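Local atomic coordinates of L-Ala-D/L-Glu Epimerase (Escherichia coli, PDB entry 1JPD), a protein that belongs to the enolase superfamily, joining an alpha+beta N-terminal domain of the mandelate racemase/muconate lactonizing enzyme type to a TIM-barrel-like C-terminal domain. Residues R5-F10 / P70-G75; L37-I42 / W99-R104. One frame throughout, in Å; residues are numbered along the deposited sequence.

Interaction 1 of 2, residues R5-F10 / P70-G75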
ATOM      1  N   ARG A   5       5.483 -19.982  22.201  1.00 70.70           N
ATOM      2  CA  ARG A   5       5.646 -20.034  20.746  1.00 65.67           C
ATOM      3  C   ARG A   5       7.081 -20.189  20.244  1.00 64.04           C
ATOM      4  O   ARG A   5       8.041 -19.905  20.956  1.00 63.88           O
ATOM      5  CB  ARG A   5       5.074 -18.758  20.122  1.00 66.31           C
ATOM      6  CG  ARG A   5       3.661 -18.381  20.542  1.00 63.88           C
ATOM      7  CD  ARG A   5       3.427 -16.904  20.265  1.00 60.68           C
ATOM      8  NE  ARG A   5       2.073 -16.455  20.578  1.00 58.41           N
ATOM      9  CZ  ARG A   5       1.760 -15.189  20.842  1.00 56.32           C
ATOM     10  NH1 ARG A   5       2.710 -14.262  20.835  1.00 52.16           N
ATOM     11  NH2 ARG A   5       0.503 -14.849  21.111  1.00 54.35           N
ATOM     12  N   THR A   6       7.207 -20.628  18.995  1.00 62.96           N
ATOM     13  CA  THR A   6       8.506 -20.784  18.342  1.00 63.66           C
ATOM     14  C   THR A   6       8.537 -19.777  17.183  1.00 60.18           C
ATOM     15  O   THR A   6       7.533 -19.587  16.490  1.00 60.27           O
ATOM     16  CB  THR A   6       8.701 -22.225  17.799  1.00 66.49           C
ATOM     17  OG1 THR A   6       7.676 -22.533  16.847  1.00 68.69           O
ATOM     18  CG2 THR A   6       8.646 -23.232  18.941  1.00 66.28           C
ATOM     19  N   VAL A   7       9.676 -19.127  16.977  1.00 55.22           N
ATOM     20  CA  VAL A   7       9.790 -18.126  15.923  1.00 52.76           C
ATOM     21  C   VAL A   7      10.833 -18.469  14.873  1.00 56.90           C
ATOM     22  O   VAL A   7      11.948 -18.878  15.193  1.00 61.41           O
ATOM     23  CB  VAL A   7      10.146 -16.736  16.513  1.00 51.81           C
ATOM     24  CG1 VAL A   7      10.281 -15.710  15.400  1.00 50.37           C
ATOM     25  CG2 VAL A   7       9.083 -16.301  17.503  1.00 50.06           C
ATOM     26  N   LYS A   8      10.456 -18.302  13.610  1.00 58.00           N
ATOM     27  CA  LYS A   8      11.360 -18.552  12.496  1.00 53.83           C
ATOM     28  C   LYS A   8      11.357 -17.291  11.647  1.00 52.84           C
ATOM     29  O   LYS A   8      10.295 -16.797  11.249  1.00 52.87           O
ATOM     30  CB  LYS A   8      10.891 -19.743  11.656  1.00 55.42           C
ATOM     31  CG  LYS A   8      11.065 -21.104  12.316  1.00 56.84           C
ATOM     32  CD  LYS A   8      10.405 -22.195  11.479  1.00 61.40           C
ATOM     33  CE  LYS A   8      10.389 -23.536  12.198  1.00 62.65           C
ATOM     34  NZ  LYS A   8       9.523 -24.525  11.486  1.00 70.80           N
ATOM     35  N   VAL A   9      12.547 -16.760  11.391  1.00 45.54           N
ATOM     36  CA  VAL A   9      12.688 -15.557  10.598  1.00 43.42           C
ATOM     37  C   VAL A   9      13.585 -15.852   9.418  1.00 42.81           C
ATOM     38  O   VAL A   9      14.694 -16.354   9.586  1.00 45.74           O
ATOM     39  CB  VAL A   9      13.304 -14.417  11.438  1.00 45.93           C
ATOM     40  CG1 VAL A   9      13.562 -13.195  10.572  1.00 45.43           C
ATOM     41  CG2 VAL A   9      12.360 -14.054  12.571  1.00 49.14           C
ATOM     42  N   PHE A  10      13.102 -15.568   8.217  1.00 43.72           N
ATOM     43  CA  PHE A  10      13.916 -15.800   7.035  1.00 48.29           C
ATOM     44  C   PHE A  10      13.663 -14.777   5.936  1.00 48.00           C
ATOM     45  O   PHE A  10      12.563 -14.244   5.780  1.00 51.30           O
ATOM     46  CB  PHE A  10      13.744 -17.240   6.516  1.00 46.29           C
ATOM     47  CG  PHE A  10      12.319 -17.653   6.293  1.00 47.73           C
ATOM     48  CD1 PHE A  10      11.763 -17.618   5.021  1.00 47.88           C
ATOM     49  CD2 PHE A  10      11.539 -18.110   7.350  1.00 49.63           C
ATOM     50  CE1 PHE A  10      10.454 -18.034   4.803  1.00 45.06           C
ATOM     51  CE2 PHE A  10      10.223 -18.527   7.141  1.00 46.09           C
ATOM     52  CZ  PHE A  10       9.685 -18.490   5.865  1.00 44.76           C
ATOM     53  N   PRO A  70      12.583 -13.225  21.994  1.00 61.96           N
ATOM     54  CA  PRO A  70      12.397 -13.732  23.358  1.00 61.18           C
ATOM     55  C   PRO A  70      11.010 -13.416  23.907  1.00 62.34           C
ATOM     56  O   PRO A  70      10.340 -14.283  24.466  1.00 62.43           O
ATOM     57  CB  PRO A  70      13.498 -13.024  24.137  1.00 60.51           C
ATOM     58  CG  PRO A  70      14.602 -12.959  23.141  1.00 60.47           C
ATOM     59  CD  PRO A  70      13.879 -12.524  21.880  1.00 63.50           C
ATOM     60  N   GLN A  71      10.582 -12.170  23.736  1.00 65.24           N
ATOM     61  CA  GLN A  71       9.272 -11.724  24.207  1.00 67.81           C
ATOM     62  C   GLN A  71       8.128 -12.341  23.392  1.00 67.88           C
ATOM     63  O   GLN A  71       6.999 -12.450  23.872  1.00 67.88           O
ATOM     64  CB  GLN A  71       9.206 -10.193  24.152  1.00 70.17           C
ATOM     65  CG  GLN A  71      10.310  -9.524  24.956  1.00 71.58           C
ATOM     66  CD  GLN A  71      11.123  -8.538  24.146  1.00 74.07           C
ATOM     67  OE1 GLN A  71      10.670  -7.432  23.858  1.00 81.16           O
ATOM     68  NE2 GLN A  71      12.335  -8.936  23.773  1.00 72.54           N
ATOM     69  N   LEU A  72       8.430 -12.739  22.156  1.00 67.50           N
ATOM     70  CA  LEU A  72       7.443 -13.361  21.271  1.00 64.59           C
ATOM     71  C   LEU A  72       7.129 -14.788  21.717  1.00 65.43           C
ATOM     72  O   LEU A  72       6.021 -15.281  21.501  1.00 63.58           O
ATOM     73  CB  LEU A  72       7.966 -13.395  19.829  1.00 59.07           C
ATOM     74  CG  LEU A  72       7.789 -12.177  18.925  1.00 53.07           C
ATOM     75  CD1 LEU A  72       8.724 -12.291  17.739  1.00 48.32           C
ATOM     76  CD2 LEU A  72       6.334 -12.075  18.477  1.00 47.48           C
ATOM     77  N   GLU A  73       8.117 -15.438  22.334  1.00 66.95           N
ATOM     78  CA  GLU A  73       7.987 -16.814  22.818  1.00 66.40           C
ATOM     79  C   GLU A  73       7.177 -16.937  24.114  1.00 69.49           C
ATOM     80  O   GLU A  73       6.515 -17.953  24.336  1.00 72.26           O
ATOM     81  CB  GLU A  73       9.380 -17.427  23.013  1.00 63.80           C
ATOM     82  CG  GLU A  73      10.232 -17.426  21.749  1.00 64.28           C
ATOM     83  CD  GLU A  73      11.667 -17.858  21.988  1.00 67.05           C
ATOM     84  OE1 GLU A  73      12.316 -17.295  22.897  1.00 73.18           O
ATOM     85  OE2 GLU A  73      12.155 -18.750  21.262  1.00 68.42           O
ATOM     86  N   LYS A  74       7.225 -15.914  24.965  1.00 71.42           N
ATOM     87  CA  LYS A  74       6.479 -15.945  26.221  1.00 72.70           C
ATOM     88  C   LYS A  74       5.001 -15.624  25.975  1.00 74.16           C
ATOM     89  O   LYS A  74       4.189 -15.677  26.903  1.00 76.87           O
ATOM     90  CB  LYS A  74       7.045 -14.938  27.228  1.00 75.84           C
ATOM     91  CG  LYS A  74       8.552 -14.981  27.444  1.00 78.73           C
ATOM     92  CD  LYS A  74       9.040 -16.307  27.998  1.00 79.76           C
ATOM     93  CE  LYS A  74      10.452 -16.160  28.554  1.00 80.98           C
ATOM     94  NZ  LYS A  74      11.386 -15.515  27.586  1.00 79.06           N
ATOM     95  N   GLY A  75       4.664 -15.271  24.731  1.00 72.87           N
ATOM     96  CA  GLY A  75       3.278 -14.972  24.387  1.00 67.50           C
ATOM     97  C   GLY A  75       2.901 -13.532  24.067  1.00 65.20           C
ATOM     98  O   GLY A  75       1.750 -13.131  24.288  1.00 60.89           O
TER

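Interaction 2 of 2, residues L37-I42 / W99-R104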
ATOM      1  N   LEU A  37       5.287 -17.953  13.047  1.00 51.65           N
ATOM      2  CA  LEU A  37       5.050 -18.186  14.473  1.00 59.17           C
ATOM      3  C   LEU A  37       4.357 -19.533  14.652  1.00 62.53           C
ATOM      4  O   LEU A  37       3.591 -19.959  13.791  1.00 64.23           O
ATOM      5  CB  LEU A  37       4.166 -17.079  15.062  1.00 55.82           C
ATOM      6  CG  LEU A  37       4.665 -15.634  14.979  1.00 53.92           C
ATOM      7  CD1 LEU A  37       3.637 -14.709  15.592  1.00 51.35           C
ATOM      8  CD2 LEU A  37       5.990 -15.500  15.699  1.00 52.37           C
ATOM      9  N   GLU A  38       4.622 -20.202  15.769  1.00 67.12           N
ATOM     10  CA  GLU A  38       4.015 -21.505  16.021  1.00 71.73           C
ATOM     11  C   GLU A  38       3.480 -21.673  17.441  1.00 72.66           C
ATOM     12  O   GLU A  38       4.245 -21.856  18.387  1.00 75.57           O
ATOM     13  CB  GLU A  38       5.023 -22.613  15.731  1.00 71.69           C
ATOM     14  CG  GLU A  38       4.489 -24.019  15.940  1.00 75.73           C
ATOM     15  CD  GLU A  38       4.412 -24.807  14.649  1.00 76.78           C
ATOM     16  OE1 GLU A  38       5.409 -24.811  13.894  1.00 77.90           O
ATOM     17  OE2 GLU A  38       3.361 -25.431  14.388  1.00 79.01           O
ATOM     18  N   GLU A  39       2.158 -21.612  17.566  1.00 74.75           N
ATOM     19  CA  GLU A  39       1.469 -21.766  18.843  1.00 78.41           C
ATOM     20  C   GLU A  39       0.951 -23.199  18.877  1.00 80.59           C
ATOM     21  O   GLU A  39      -0.259 -23.452  18.889  1.00 82.65           O
ATOM     22  CB  GLU A  39       0.302 -20.777  18.937  1.00 81.87           C
ATOM     23  CG  GLU A  39      -0.535 -20.890  20.206  1.00 82.78           C
ATOM     24  CD  GLU A  39      -0.200 -19.825  21.234  1.00 84.10           C
ATOM     25  OE1 GLU A  39      -0.756 -19.874  22.355  1.00 85.96           O
ATOM     26  OE2 GLU A  39       0.614 -18.930  20.922  1.00 84.36           O
ATOM     27  N   GLU A  40       1.903 -24.126  18.873  1.00 83.21           N
ATOM     28  CA  GLU A  40       1.653 -25.562  18.889  1.00 81.87           C
ATOM     29  C   GLU A  40       0.701 -26.064  17.802  1.00 79.03           C
ATOM     30  O   GLU A  40      -0.523 -26.037  17.955  1.00 75.60           O
ATOM     31  CB  GLU A  40       1.153 -26.001  20.270  1.00 87.22           C
ATOM     32  CG  GLU A  40      -0.222 -25.483  20.650  1.00 91.67           C
ATOM     33  CD  GLU A  40      -0.565 -25.728  22.105  1.00 95.37           C
ATOM     34  OE1 GLU A  40      -0.782 -26.904  22.482  1.00 96.20           O
ATOM     35  OE2 GLU A  40      -0.613 -24.740  22.873  1.00 96.19           O
ATOM     36  N   GLY A  41       1.283 -26.527  16.699  1.00 76.87           N
ATOM     37  CA  GLY A  41       0.489 -27.056  15.609  1.00 74.77           C
ATOM     38  C   GLY A  41       0.021 -25.978  14.677  1.00 72.63           C
ATOM     39  O   GLY A  41       0.108 -26.121  13.461  1.00 77.07           O
ATOM     40  N   ILE A  42      -0.466 -24.890  15.252  1.00 69.87           N
ATOM     41  CA  ILE A  42      -0.950 -23.785  14.449  1.00 70.92           C
ATOM     42  C   ILE A  42       0.195 -22.846  14.105  1.00 69.85           C
ATOM     43  O   ILE A  42       0.952 -22.437  14.982  1.00 72.58           O
ATOM     44  CB  ILE A  42      -2.035 -22.995  15.199  1.00 71.79           C
ATOM     45  CG1 ILE A  42      -3.031 -23.965  15.839  1.00 73.76           C
ATOM     46  CG2 ILE A  42      -2.763 -22.050  14.240  1.00 73.08           C
ATOM     47  CD1 ILE A  42      -3.714 -24.899  14.858  1.00 71.55           C
ATOM     48  N   TRP A  99      -1.711 -11.899  13.760  1.00 51.72           N
ATOM     49  CA  TRP A  99      -3.101 -11.906  13.287  1.00 47.18           C
ATOM     50  C   TRP A  99      -3.409 -13.233  12.601  1.00 46.33           C
ATOM     51  O   TRP A  99      -4.485 -13.798  12.773  1.00 42.92           O
ATOM     52  CB  TRP A  99      -3.359 -10.786  12.271  1.00 44.72           C
ATOM     53  CG  TRP A  99      -3.698  -9.450  12.853  1.00 46.35           C
ATOM     54  CD1 TRP A  99      -2.869  -8.370  12.975  1.00 48.96           C
ATOM     55  CD2 TRP A  99      -4.963  -9.044  13.381  1.00 45.55           C
ATOM     56  NE1 TRP A  99      -3.541  -7.317  13.546  1.00 48.86           N
ATOM     57  CE2 TRP A  99      -4.829  -7.704  13.806  1.00 45.02           C
ATOM     58  CE3 TRP A  99      -6.196  -9.682  13.540  1.00 46.01           C
ATOM     59  CZ2 TRP A  99      -5.883  -6.991  14.381  1.00 41.72           C
ATOM     60  CZ3 TRP A  99      -7.240  -8.974  14.113  1.00 43.26           C
ATOM     61  CH2 TRP A  99      -7.077  -7.641  14.527  1.00 37.05           C
ATOM     62  N   ASP A 100      -2.456 -13.715  11.809  1.00 46.94           N
ATOM     63  CA  ASP A 100      -2.615 -14.964  11.082  1.00 46.98           C
ATOM     64  C   ASP A 100      -2.795 -16.091  12.086  1.00 52.73           C
ATOM     65  O   ASP A 100      -3.655 -16.951  11.919  1.00 56.05           O
ATOM     66  CB  ASP A 100      -1.380 -15.232  10.230  1.00 47.21           C
ATOM     67  CG  ASP A 100      -1.634 -16.252   9.148  1.00 47.47           C
ATOM     68  OD1 ASP A 100      -0.704 -17.028   8.841  1.00 46.56           O
ATOM     69  OD2 ASP A 100      -2.757 -16.266   8.598  1.00 47.42           O
ATOM     70  N   LEU A 101      -1.971 -16.067  13.131  1.00 55.75           N
ATOM     71  CA  LEU A 101      -2.010 -17.065  14.188  1.00 55.38           C
ATOM     72  C   LEU A 101      -3.311 -16.983  14.982  1.00 60.34           C
ATOM     73  O   LEU A 101      -3.899 -18.003  15.329  1.00 66.97           O
ATOM     74  CB  LEU A 101      -0.837 -16.861  15.138  1.00 53.89           C
ATOM     75  CG  LEU A 101      -0.773 -17.795  16.349  1.00 51.81           C
ATOM     76  CD1 LEU A 101      -0.503 -19.229  15.900  1.00 44.38           C
ATOM     77  CD2 LEU A 101       0.322 -17.307  17.282  1.00 49.68           C
ATOM     78  N   ALA A 102      -3.756 -15.768  15.274  1.00 58.92           N
ATOM     79  CA  ALA A 102      -4.987 -15.591  16.032  1.00 60.28           C
ATOM     80  C   ALA A 102      -6.227 -16.042  15.249  1.00 62.83           C
ATOM     81  O   ALA A 102      -7.254 -16.382  15.841  1.00 68.26           O
ATOM     82  CB  ALA A 102      -5.131 -14.129  16.459  1.00 55.98           C
ATOM     83  N   ALA A 103      -6.139 -16.053  13.924  1.00 62.74           N
ATOM     84  CA  ALA A 103      -7.274 -16.464  13.109  1.00 65.12           C
ATOM     85  C   ALA A 103      -7.280 -17.967  12.886  1.00 66.08           C
ATOM     86  O   ALA A 103      -8.338 -18.591  12.888  1.00 69.74           O
ATOM     87  CB  ALA A 103      -7.254 -15.743  11.774  1.00 66.28           C
ATOM     88  N   ARG A 104      -6.102 -18.546  12.683  1.00 64.13           N
ATOM     89  CA  ARG A 104      -6.005 -19.981  12.468  1.00 66.79           C
ATOM     90  C   ARG A 104      -6.345 -20.725  13.750  1.00 69.03           C
ATOM     91  O   ARG A 104      -6.887 -21.828  13.705  1.00 68.35           O
ATOM     92  CB  ARG A 104      -4.601 -20.363  12.003  1.00 65.47           C
ATOM     93  CG  ARG A 104      -4.314 -20.016  10.558  1.00 68.12           C
ATOM     94  CD  ARG A 104      -2.819 -20.036  10.288  1.00 73.34           C
ATOM     95  NE  ARG A 104      -2.514 -19.805   8.882  1.00 74.38           N
ATOM     96  CZ  ARG A 104      -2.784 -20.672   7.915  1.00 75.59           C
ATOM     97  NH1 ARG A 104      -3.361 -21.825   8.208  1.00 77.75           N
ATOM     98  NH2 ARG A 104      -2.487 -20.385   6.656  1.00 79.11           N
TER

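Interaction 1 of 2, residues R5-F10 / P70-G75
Arg5 lays its side chain along Leu72 O and Gly75, at and just beyond helix 69-73. Arg5 CB sits 3.9 Å from Leu72 O, and CG, anti to the carbonyl carbon (chi1 -51°), keeps beside that oxygen. Arg5 CD is nearer, 3.3 Å from Leu72 O. From CG the chain stays extended to NE, which forms a salt bridge with Glu39 outside the two segments. The guanidinium beyond meets the same Leu72 O at its edge, near the plane, while Gly75 lies over one face, its CA 3.7 Å above the plane of the Arg5 group and displaced toward the rim. Arg5 NH1 is 3.3 Å from Gly75 C and donates to the carbonyl O of Leu76. In this N-terminal domain of the enolase superfamily, the start of strand 6-15, an outer strand of the three-stranded antiparallel sheet, is fitted to the turn leaving a short helix, where Gly75 adopts a positive phi (110°). Arg5 N donates to Glu73 O over 3.1 Å, and Arg5 O lies 3.4 Å from Glu73 CG. Further along the strand, Val7 CG2 packs against Leu72 CB at 3.9 Å, the two side chains crossing at about a right angle.

Interaction 2 of 2, residues L37-I42 / W99-R104
The Glu39 carboxylate has a methyl group beside it, with Leu101 CD2 lying 4.0 Å from Glu39 OE2; that oxygen also pairs with Arg5 NE, while OE1 is hydrogen-bonded to ND1 of His3. The second flat group, the Arg104 guanidinium, carries Asp100 CG at its edge and in its plane. There Arg104 NE reaches Asp100 OD1 over 3.3 Å in a weak but fairly straight bond (N-H...O 159°), a salt bridge spanning one turn of the helix. Asp100 OD1 also accepts from the backbone N of Thr45, tying the helix to strand 42-48. With its tip drawn off in this way, Arg104 gives the contact its CB, which lies 3.4 Å from Ile42 CG2.

Leu101 is the central apolar residue. Its CG stands anti to the backbone N (chi1 177°), directing both methyls at Glu39. Leu101 CD1 lies 3.5 Å from Glu39 CB and 3.6 Å from the carbonyl O of Ile42, and so reaches both arms of the turn. Leu101 CD2 approaches the same Glu39 CB and also Leu37 CB, at 4.4 Å. The Glu39 and Leu101 side chains cross at about a right angle. Leu37 extends the apolar surface back along the helix to Ala97 and Leu98.

The two arms are held together where the helix meets them, since Glu39 N donates to Ile42 O over 3.0 Å, and the chain reverses through Glu40 and Gly41, both with positive phi. A tight beta hairpin, strands 29-39 and 42-48, therefore rests its turn end on the last turns of helix 89-104. Such packing of an antiparallel three-stranded meander against helices that follow it in the chain is the layout of the N-terminal domain in the enolase superfamily.

Interactions 1 and 2 lie about 11 Å apart between centres, on the same side of the chain's centre, and both belong to the N-terminal domain. Their segments alternate along the chain: 5-10, 37-42, 70-75, 99-104. Strands 6-15 and 29-39 are consecutive and neighbours in one antiparallel sheet, and each contact sets one of them against a different later helix, 69-73 or 89-104. The contacts also touch directly: the Arg5-Glu39 salt bridge ties a residue that carries interaction 1 to one that carries interaction 2, and Val7 CG2 packs on Leu37 CD2 at 3.7 Å. Neighbouring strands are thus joined to two helices, interaction 2 more buried and interaction 1 nearer the surface.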